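Local coordinates for hemolysin-related protein (Vibrio cholerae serotype O1, PDB 5V6F) that binds mannose-containing glycans through this chain, the second beta-prism lectin domain of RbmC, a biofilm-associated protein, at residues 26-29 and 34-37; 55-60 and 95-100; 13-18 and 42-47; 124-127 and 131-134. All coordinates share one frame; numbering follows the deposited sequence.

How the contacts relate
All four contacts belong to one beta-prism lectin domain built from three four-stranded antiparallel sheets. Contact 1 pairs strands 24-29 and 33-37, the inner strands of one sheet, and contact 4 pairs strands 121-126 and 131-137, the inner strands of another. Contacts 2 and 3 join different sheets: contact 2 links strand 55-61 to strand 94-98, and contact 3 links strand 13-18 to strand 44-45. Centres of contacts 1 and 2 lie about 8 Å apart, as do those of 3 and 4, whereas 2 and 4 are about 16 Å apart, on opposite sides of the chain's centre. Along the chain, contact 3 encloses contact 1; contacts 2 and 4 follow. Asp34 of contact 1 belongs to the glycan pocket.

Contact 1 (26-29 and 34-37); sequences YLRS and DAIG. With MAN (alpha-D-mannopyranose), chain B.
Asp34 meets the bound mannose with both carboxylate oxygens: OD1 accepts from O6 of the sugar at 2.7 Å, and OD2 accepts from its O4 at 2.5 Å. One carboxylate thus takes both the ring hydroxyl O4 and the exocyclic O6, while backbone groups of Phe31, Ala32, Thr51, Gly53 and Gly54 bond to the same sugar. The acid is set in place by the hairpin behind it. Its CG stands beside the backbone N and anti to the carbonyl carbon (chi1 -64°), which carries OD1 to 3.3 Å from Ser29 CA. Asp34 N gives a hydrogen bond of 2.8 Å to Arg28 O, and Ala35 N reaches that oxygen from the same face of its carbonyl plane, at 3.2 Å. Two consecutive residues facing Arg28 make this a classic beta bulge, placed at the sugar end of the antiparallel hairpin 24-29/33-37 of the beta-prism. Farther along, the ladder is regular: Arg28 N bonds to Ala35 O, and Tyr26 and Gly37 exchange a pair of bonds, that from Gly37 N to Tyr26 O being 2.8 Å long. On the face carrying Arg28 and Ala35, the methyl CB of Ala35 lies over one face of the guanidinium, offset toward its rim, 3.6 Å from NH2. Arg28 NH1 bonds to the carbonyls of Gly53 and Gly46, tying the hairpin to the loop that supplies other sugar contacts. On the opposite face Leu27 and Ile36 run side by side, with Leu27 CD2 at 3.8 Å from Ile36 CG1, and Leu27 continues onto Ile85 and Phe87.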
# COMPACT_ATOMS: atom_id res chain seq x y z
N TYR A 26 5.23 -1.98 -6.09
CA TYR A 26 4.25 -1.82 -7.15
C TYR A 26 2.85 -1.84 -6.57
O TYR A 26 2.56 -2.60 -5.63
CB TYR A 26 4.38 -2.94 -8.20
CG TYR A 26 5.53 -2.76 -9.17
CD1 TYR A 26 6.79 -3.28 -8.89
CD2 TYR A 26 5.35 -2.09 -10.37
CE1 TYR A 26 7.84 -3.12 -9.78
CE2 TYR A 26 6.39 -1.93 -11.27
CZ TYR A 26 7.64 -2.45 -10.96
OH TYR A 26 8.68 -2.29 -11.85
N LEU A 27 1.97 -1.00 -7.12
CA LEU A 27 0.60 -0.91 -6.66
C LEU A 27 -0.34 -0.81 -7.85
O LEU A 27 -0.03 -0.15 -8.84
CB LEU A 27 0.38 0.32 -5.76
CG LEU A 27 1.22 0.40 -4.48
CD1 LEU A 27 2.52 1.16 -4.72
CD2 LEU A 27 0.40 1.05 -3.38
N ARG A 28 -1.49 -1.47 -7.73
CA ARG A 28 -2.67 -1.17 -8.53
C ARG A 28 -3.63 -0.37 -7.67
O ARG A 28 -3.86 -0.72 -6.51
CB ARG A 28 -3.34 -2.44 -9.05
CG ARG A 28 -2.69 -3.01 -10.31
CD ARG A 28 -3.56 -4.09 -10.96
NE ARG A 28 -3.36 -5.41 -10.38
CZ ARG A 28 -4.18 -6.01 -9.51
NH1 ARG A 28 -5.29 -5.41 -9.09
NH2 ARG A 28 -3.89 -7.22 -9.06
N SER A 29 -4.18 0.71 -8.22
CA SER A 29 -5.05 1.57 -7.44
C SER A 29 -6.08 2.22 -8.35
O SER A 29 -5.89 2.36 -9.56
CB SER A 29 -4.25 2.65 -6.69
OG SER A 29 -3.64 3.57 -7.59
N ASP A 34 -5.89 -1.41 -4.65
CA ASP A 34 -6.34 -2.72 -5.10
C ASP A 34 -5.33 -3.83 -4.82
O ASP A 34 -5.73 -4.95 -4.47
CB ASP A 34 -6.64 -2.70 -6.60
CG ASP A 34 -7.80 -1.77 -6.95
OD1 ASP A 34 -7.56 -0.55 -7.09
OD2 ASP A 34 -8.94 -2.27 -7.09
N ALA A 35 -4.04 -3.55 -4.96
CA ALA A 35 -3.02 -4.58 -4.80
C ALA A 35 -1.66 -3.95 -4.59
O ALA A 35 -1.39 -2.85 -5.07
CB ALA A 35 -2.98 -5.51 -6.02
N ILE A 36 -0.80 -4.67 -3.86
CA ILE A 36 0.57 -4.25 -3.56
C ILE A 36 1.52 -5.41 -3.81
O ILE A 36 1.24 -6.54 -3.41
CB ILE A 36 0.70 -3.77 -2.10
CG1 ILE A 36 -0.02 -2.44 -1.91
CG2 ILE A 36 2.18 -3.64 -1.70
CD1 ILE A 36 -0.10 -1.97 -0.47
N GLY A 37 2.66 -5.11 -4.42
CA GLY A 37 3.71 -6.09 -4.59
C GLY A 37 5.10 -5.48 -4.64
O GLY A 37 5.26 -4.28 -4.42
C1 MAN B . -12.45 2.19 -9.19
C2 MAN B . -11.81 1.47 -10.37
C3 MAN B . -11.68 -0.01 -10.03
C4 MAN B . -10.97 -0.21 -8.66
C5 MAN B . -11.64 0.66 -7.56
C6 MAN B . -10.90 0.65 -6.22
O2 MAN B . -10.49 1.94 -10.61
O3 MAN B . -10.99 -0.72 -11.05
O4 MAN B . -11.05 -1.56 -8.27
O5 MAN B . -11.72 2.02 -8.01
O6 MAN B . -9.56 1.08 -6.44

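Contact 2 (55-60 and 95-100); sequences VLRAPI and VLLGST
With CG anti to the carbonyl carbon (chi1 -53°) and a bend at chi2 (-67°), Arg57 folds its aliphatic stem against Leu97, whose own CG is likewise beside its backbone N. The two side chains pass in opposite directions: Arg57 CG lies 3.8 Å from Leu97 CD2, and Arg57 CB is 4.0 Å from Leu97 CD1, so both methyls of the leucine fork bear on the start of the arginine chain. Beyond the stem, the guanidinium turns away from Leu97 and has Val55 CB over the centre of one face. A second, separate touch is made by Ile60 and Val95, where Ile60 CD1 meets Val95 CG1 at 3.8 Å. The nearest CA pair, Arg57 and Leu97, is 8.1 Å apart, a spacing too wide for strand pairing; side chains bridge the gap between strand 55-61 at the edge of one sheet and strand 94-98 at the edge of another. Leu97 also packs on Leu27, and Ile60 on Leu27 and Phe87, which links the seam to the prism interior. Arg57 therefore works in two ways: its methylenes supply apolar packing across the seam, while its NE is hydrogen-bonded to Ser29 OG within its own sheet.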
# COMPACT_ATOMS: atom_id res chain seq x y z
N VAL A 55 -5.54 0.40 -11.70
CA VAL A 55 -4.54 0.61 -12.73
C VAL A 55 -3.17 0.43 -12.10
O VAL A 55 -2.93 0.90 -10.98
CB VAL A 55 -4.66 2.01 -13.36
CG1 VAL A 55 -3.56 2.25 -14.38
CG2 VAL A 55 -6.03 2.21 -13.98
N LEU A 56 -2.27 -0.26 -12.80
CA LEU A 56 -0.90 -0.41 -12.32
C LEU A 56 -0.19 0.93 -12.41
O LEU A 56 -0.11 1.53 -13.49
CB LEU A 56 -0.15 -1.47 -13.12
CG LEU A 56 1.29 -1.72 -12.66
CD1 LEU A 56 1.32 -2.41 -11.30
CD2 LEU A 56 2.06 -2.53 -13.69
N ARG A 57 0.32 1.40 -11.28
CA ARG A 57 0.95 2.71 -11.19
C ARG A 57 2.46 2.58 -11.31
O ARG A 57 3.03 1.49 -11.21
CB ARG A 57 0.58 3.37 -9.86
CG ARG A 57 -0.92 3.43 -9.59
CD ARG A 57 -1.61 4.36 -10.58
NE ARG A 57 -3.07 4.32 -10.45
CZ ARG A 57 -3.90 5.02 -11.22
NH1 ARG A 57 -3.43 5.81 -12.17
NH2 ARG A 57 -5.21 4.92 -11.03
N ALA A 58 3.11 3.71 -11.55
CA ALA A 58 4.56 3.74 -11.54
C ALA A 58 5.05 3.25 -10.18
O ALA A 58 4.45 3.58 -9.15
CB ALA A 58 5.07 5.15 -11.82
N PRO A 59 6.12 2.46 -10.13
CA PRO A 59 6.57 1.91 -8.85
C PRO A 59 7.16 2.96 -7.94
O PRO A 59 7.67 4.00 -8.38
CB PRO A 59 7.63 0.88 -9.26
CG PRO A 59 8.14 1.36 -10.57
CD PRO A 59 6.96 2.00 -11.25
N ILE A 60 7.09 2.68 -6.65
CA ILE A 60 7.71 3.50 -5.62
C ILE A 60 9.11 2.97 -5.34
O ILE A 60 9.28 1.78 -5.03
CB ILE A 60 6.85 3.50 -4.34
CG1 ILE A 60 5.42 3.95 -4.64
CG2 ILE A 60 7.48 4.37 -3.26
CD1 ILE A 60 5.30 5.35 -5.20
N VAL A 95 3.71 11.52 -4.06
CA VAL A 95 2.71 10.99 -4.97
C VAL A 95 1.60 10.38 -4.12
O VAL A 95 1.87 9.73 -3.11
CB VAL A 95 3.31 9.95 -5.94
CG1 VAL A 95 4.15 8.94 -5.20
CG2 VAL A 95 2.21 9.24 -6.74
N LEU A 96 0.36 10.61 -4.53
CA LEU A 96 -0.82 10.08 -3.85
C LEU A 96 -1.47 9.05 -4.76
O LEU A 96 -1.93 9.38 -5.85
CB LEU A 96 -1.81 11.19 -3.52
CG LEU A 96 -3.10 10.73 -2.83
CD1 LEU A 96 -2.82 10.33 -1.40
CD2 LEU A 96 -4.17 11.81 -2.88
N LEU A 97 -1.51 7.80 -4.30
CA LEU A 97 -2.26 6.76 -4.99
C LEU A 97 -3.54 6.46 -4.23
O LEU A 97 -3.61 6.60 -3.01
CB LEU A 97 -1.42 5.49 -5.13
CG LEU A 97 -0.07 5.67 -5.84
CD1 LEU A 97 0.63 4.33 -6.00
CD2 LEU A 97 -0.24 6.36 -7.19
N GLY A 98 -4.57 6.07 -4.97
CA GLY A 98 -5.88 5.90 -4.38
C GLY A 98 -6.59 7.23 -4.21
O GLY A 98 -6.29 8.23 -4.87
N SER A 99 -7.56 7.24 -3.29
CA SER A 99 -8.40 8.41 -3.06
C SER A 99 -8.87 8.43 -1.62
O SER A 99 -9.08 7.38 -1.01
CB SER A 99 -9.62 8.42 -4.00
OG SER A 99 -10.50 9.48 -3.68
N THR A 100 -9.08 9.63 -1.09
CA THR A 100 -9.67 9.79 0.23
C THR A 100 -11.17 10.09 0.18
O THR A 100 -11.78 10.29 1.23
CB THR A 100 -8.96 10.91 1.01
OG1 THR A 100 -9.17 12.17 0.35
CG2 THR A 100 -7.47 10.63 1.13

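Contact 3 (13-18 and 42-47); sequences QQSQRV and NLVGGP
Arg17, Val44 and Asn42 bury the most surface here, and Arg17 touches both of the others. Its NE donates to Asn42 O at 2.8 Å, a fairly straight bond (158° at the hydrogen) that lies in the plane of the carbonyl and in that of the guanidinium. Val44 CG2 comes over one face of that guanidinium, offset toward its rim, and stands 3.2 Å from Arg17 NE. The bend at chi2 (-63°) turns the arginine back along the strand, where NH1 bonds to Gln16 O. Arg17 NH2 reaches a water at 3.0 Å, which in turn donates to Leu43 O. Alongside, Arg17 CD passes Asn42 ND2 at 3.5 Å; the asparagine's OD1 is taken by the backbone amides of Thr38 and Thr39, fixing its amide. The other methyl of Val44, CG1, rests on Ser15, 3.6 Å from OG. Side chains of strand 13-18, an outermost strand of one prism sheet, thereby reach Val44 of the short edge strand 44-45 of another and the backbone of Asn42 just before it. The guanidinium is thus held at its edge by two carbonyls, Asn42 O and Gln16 O, and by a water, while Val44 packs on one face.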
# COMPACT_ATOMS: atom_id res chain seq x y z
N GLN A 13 -6.31 -12.15 4.91
CA GLN A 13 -5.19 -13.07 4.76
C GLN A 13 -3.87 -12.34 4.52
O GLN A 13 -3.80 -11.40 3.73
CB GLN A 13 -5.45 -14.04 3.61
CG GLN A 13 -6.60 -15.00 3.88
CD GLN A 13 -7.93 -14.45 3.42
OE1 GLN A 13 -8.05 -13.92 2.31
NE2 GLN A 13 -8.94 -14.57 4.27
N GLN A 14 -2.82 -12.81 5.19
CA GLN A 14 -1.51 -12.17 5.13
C GLN A 14 -0.64 -12.81 4.05
O GLN A 14 -0.44 -14.03 4.05
CB GLN A 14 -0.81 -12.26 6.48
CG GLN A 14 0.53 -11.53 6.50
CD GLN A 14 1.26 -11.64 7.82
OE1 GLN A 14 0.68 -12.04 8.83
NE2 GLN A 14 2.53 -11.29 7.81
N SER A 15 -0.11 -11.98 3.16
CA SER A 15 0.93 -12.39 2.23
C SER A 15 2.20 -11.61 2.53
O SER A 15 2.17 -10.54 3.15
CB SER A 15 0.51 -12.15 0.77
OG SER A 15 -0.59 -12.98 0.41
N GLN A 16 3.33 -12.16 2.10
CA GLN A 16 4.64 -11.58 2.38
C GLN A 16 5.40 -11.45 1.07
O GLN A 16 5.56 -12.43 0.34
CB GLN A 16 5.40 -12.43 3.41
CG GLN A 16 4.54 -12.70 4.66
CD GLN A 16 5.30 -13.21 5.87
OE1 GLN A 16 5.10 -12.72 6.99
NE2 GLN A 16 6.17 -14.19 5.66
N ARG A 17 5.83 -10.23 0.75
CA ARG A 17 6.49 -9.94 -0.52
C ARG A 17 7.87 -9.36 -0.25
O ARG A 17 8.00 -8.26 0.30
CB ARG A 17 5.64 -9.00 -1.37
CG ARG A 17 4.37 -9.66 -1.92
CD ARG A 17 4.71 -10.83 -2.87
NE ARG A 17 3.53 -11.53 -3.36
CZ ARG A 17 3.03 -12.65 -2.83
NH1 ARG A 17 3.58 -13.21 -1.77
NH2 ARG A 17 1.95 -13.20 -3.38
N VAL A 18 8.90 -10.10 -0.65
CA VAL A 18 10.28 -9.71 -0.42
C VAL A 18 10.67 -8.65 -1.43
O VAL A 18 10.36 -8.76 -2.63
CB VAL A 18 11.20 -10.94 -0.50
CG1 VAL A 18 12.66 -10.54 -0.44
CG2 VAL A 18 10.87 -11.91 0.63
N ASN A 42 4.03 -10.05 -8.84
CA ASN A 42 3.67 -10.66 -7.57
C ASN A 42 2.73 -9.79 -6.72
O ASN A 42 2.67 -9.97 -5.50
CB ASN A 42 4.93 -11.02 -6.77
CG ASN A 42 5.67 -9.82 -6.22
OD1 ASN A 42 5.22 -8.68 -6.30
ND2 ASN A 42 6.83 -10.08 -5.61
N LEU A 43 1.97 -8.89 -7.34
CA LEU A 43 1.06 -8.06 -6.56
C LEU A 43 0.04 -8.91 -5.82
O LEU A 43 -0.46 -9.91 -6.33
CB LEU A 43 0.35 -7.05 -7.47
CG LEU A 43 1.20 -5.84 -7.88
CD1 LEU A 43 2.01 -6.14 -9.13
CD2 LEU A 43 0.33 -4.61 -8.09
N VAL A 44 -0.26 -8.48 -4.59
CA VAL A 44 -1.18 -9.15 -3.69
C VAL A 44 -2.41 -8.26 -3.56
O VAL A 44 -2.29 -7.09 -3.19
CB VAL A 44 -0.54 -9.39 -2.31
CG1 VAL A 44 -1.55 -9.96 -1.32
CG2 VAL A 44 0.67 -10.30 -2.43
N GLY A 45 -3.58 -8.81 -3.84
CA GLY A 45 -4.81 -8.04 -3.73
C GLY A 45 -5.87 -8.61 -4.65
O GLY A 45 -5.86 -9.80 -4.97
N GLY A 46 -6.79 -7.75 -5.07
CA GLY A 46 -7.87 -8.16 -5.94
C GLY A 46 -7.42 -8.35 -7.37
O GLY A 46 -6.49 -7.70 -7.86
N PRO A 47 -8.10 -9.25 -8.09
CA PRO A 47 -7.78 -9.46 -9.50
C PRO A 47 -8.35 -8.35 -10.37
O PRO A 47 -9.23 -7.60 -9.96
CB PRO A 47 -8.45 -10.80 -9.81
CG PRO A 47 -9.62 -10.83 -8.90
CD PRO A 47 -9.18 -10.14 -7.63
O HOH W 1 0.49 -12.46 -5.85

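Contact 4 (124-127 and 131-134); sequences VWTG and VEGF
Trp125 O accepts from two successive amides of the facing strand: Glu132 N at 2.8 Å, tilted 23° from the carbonyl plane, and Gly133 N at 3.4 Å, a weak bond. Two residues opposite one make a classic beta bulge in the hairpin 121-126/131-137. The next rung is regular, Trp125 N pointing almost straight at Gly133 O (2.9 Å, 176° at the hydrogen). That same oxygen lies near the indole plane, at the ring edge, 3.6 Å from Trp125 CE3. With CG beside its backbone N (chi1 -73°), the tryptophan lays this edge along the backbone of Gly133 and Phe134, and CZ3 comes to 3.9 Å from Phe134 CA. At the turn end, Glu132 bends at chi2 and brings OE1 back to Gly127 N at 2.8 Å, although the angle makes the bond weak. The carboxylate has stronger partners: His81 at OE2 and Thr12 at OE1, so this buried acid ties the hairpin to strand 80-89 and to the loop before strand 13-18. On the other side of the sheet, Val124 and Val131 cross at about a right angle, their CG1 methyls 4.0 Å apart. They pack with Phe134 against Ile36 of strand 33-37, and Phe134 also touches Ile82 and Ile85 of strand 80-89. The hairpin thus presents its Val124 face to both other sheets of the prism, while strands 7-8 and 13-18 flank it within its own sheet.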
# COMPACT_ATOMS: atom_id res chain seq x y z
N VAL A 124 1.36 -7.81 3.33
CA VAL A 124 0.14 -7.28 2.73
C VAL A 124 -1.03 -8.16 3.16
O VAL A 124 -0.95 -9.39 3.04
CB VAL A 124 0.22 -7.23 1.19
CG1 VAL A 124 -1.02 -6.56 0.62
CG2 VAL A 124 1.49 -6.51 0.75
N TRP A 125 -2.10 -7.54 3.63
CA TRP A 125 -3.31 -8.24 4.03
C TRP A 125 -4.40 -7.96 3.00
O TRP A 125 -4.70 -6.80 2.71
CB TRP A 125 -3.76 -7.81 5.42
CG TRP A 125 -2.90 -8.34 6.53
CD1 TRP A 125 -3.15 -9.42 7.32
CD2 TRP A 125 -1.63 -7.81 6.96
NE1 TRP A 125 -2.13 -9.60 8.22
CE2 TRP A 125 -1.19 -8.63 8.02
CE3 TRP A 125 -0.84 -6.73 6.56
CZ2 TRP A 125 0.02 -8.40 8.68
CZ3 TRP A 125 0.36 -6.51 7.22
CH2 TRP A 125 0.77 -7.34 8.27
N THR A 126 -4.96 -9.02 2.43
CA THR A 126 -6.05 -8.90 1.47
C THR A 126 -7.00 -10.07 1.64
O THR A 126 -6.58 -11.19 1.96
CB THR A 126 -5.56 -8.85 0.02
OG1 THR A 126 -6.67 -8.66 -0.86
CG2 THR A 126 -4.83 -10.14 -0.37
N GLY A 127 -8.29 -9.80 1.44
CA GLY A 127 -9.31 -10.82 1.34
C GLY A 127 -9.73 -11.15 -0.07
O GLY A 127 -10.75 -11.83 -0.26
N VAL A 131 -6.76 -4.10 -0.74
CA VAL A 131 -5.74 -4.22 0.29
C VAL A 131 -6.32 -3.69 1.60
O VAL A 131 -6.71 -2.52 1.68
CB VAL A 131 -4.46 -3.47 -0.09
CG1 VAL A 131 -3.48 -3.44 1.08
CG2 VAL A 131 -3.83 -4.11 -1.31
N GLU A 132 -6.39 -4.55 2.61
CA GLU A 132 -6.82 -4.11 3.92
C GLU A 132 -5.69 -3.51 4.74
O GLU A 132 -5.92 -2.60 5.54
CB GLU A 132 -7.46 -5.26 4.69
CG GLU A 132 -8.89 -5.55 4.26
CD GLU A 132 -8.97 -6.27 2.92
OE1 GLU A 132 -8.37 -7.35 2.80
OE2 GLU A 132 -9.64 -5.75 2.00
N GLY A 133 -4.46 -3.99 4.56
CA GLY A 133 -3.34 -3.46 5.33
C GLY A 133 -2.01 -3.80 4.70
O GLY A 133 -1.92 -4.66 3.81
N PHE A 134 -0.97 -3.11 5.16
CA PHE A 134 0.39 -3.46 4.79
C PHE A 134 1.36 -2.99 5.86
O PHE A 134 1.02 -2.16 6.71
CB PHE A 134 0.78 -2.90 3.41
CG PHE A 134 1.14 -1.44 3.39
CD1 PHE A 134 0.16 -0.47 3.23
CD2 PHE A 134 2.46 -1.02 3.51
CE1 PHE A 134 0.48 0.87 3.21
CE2 PHE A 134 2.79 0.32 3.48
CZ PHE A 134 1.80 1.27 3.33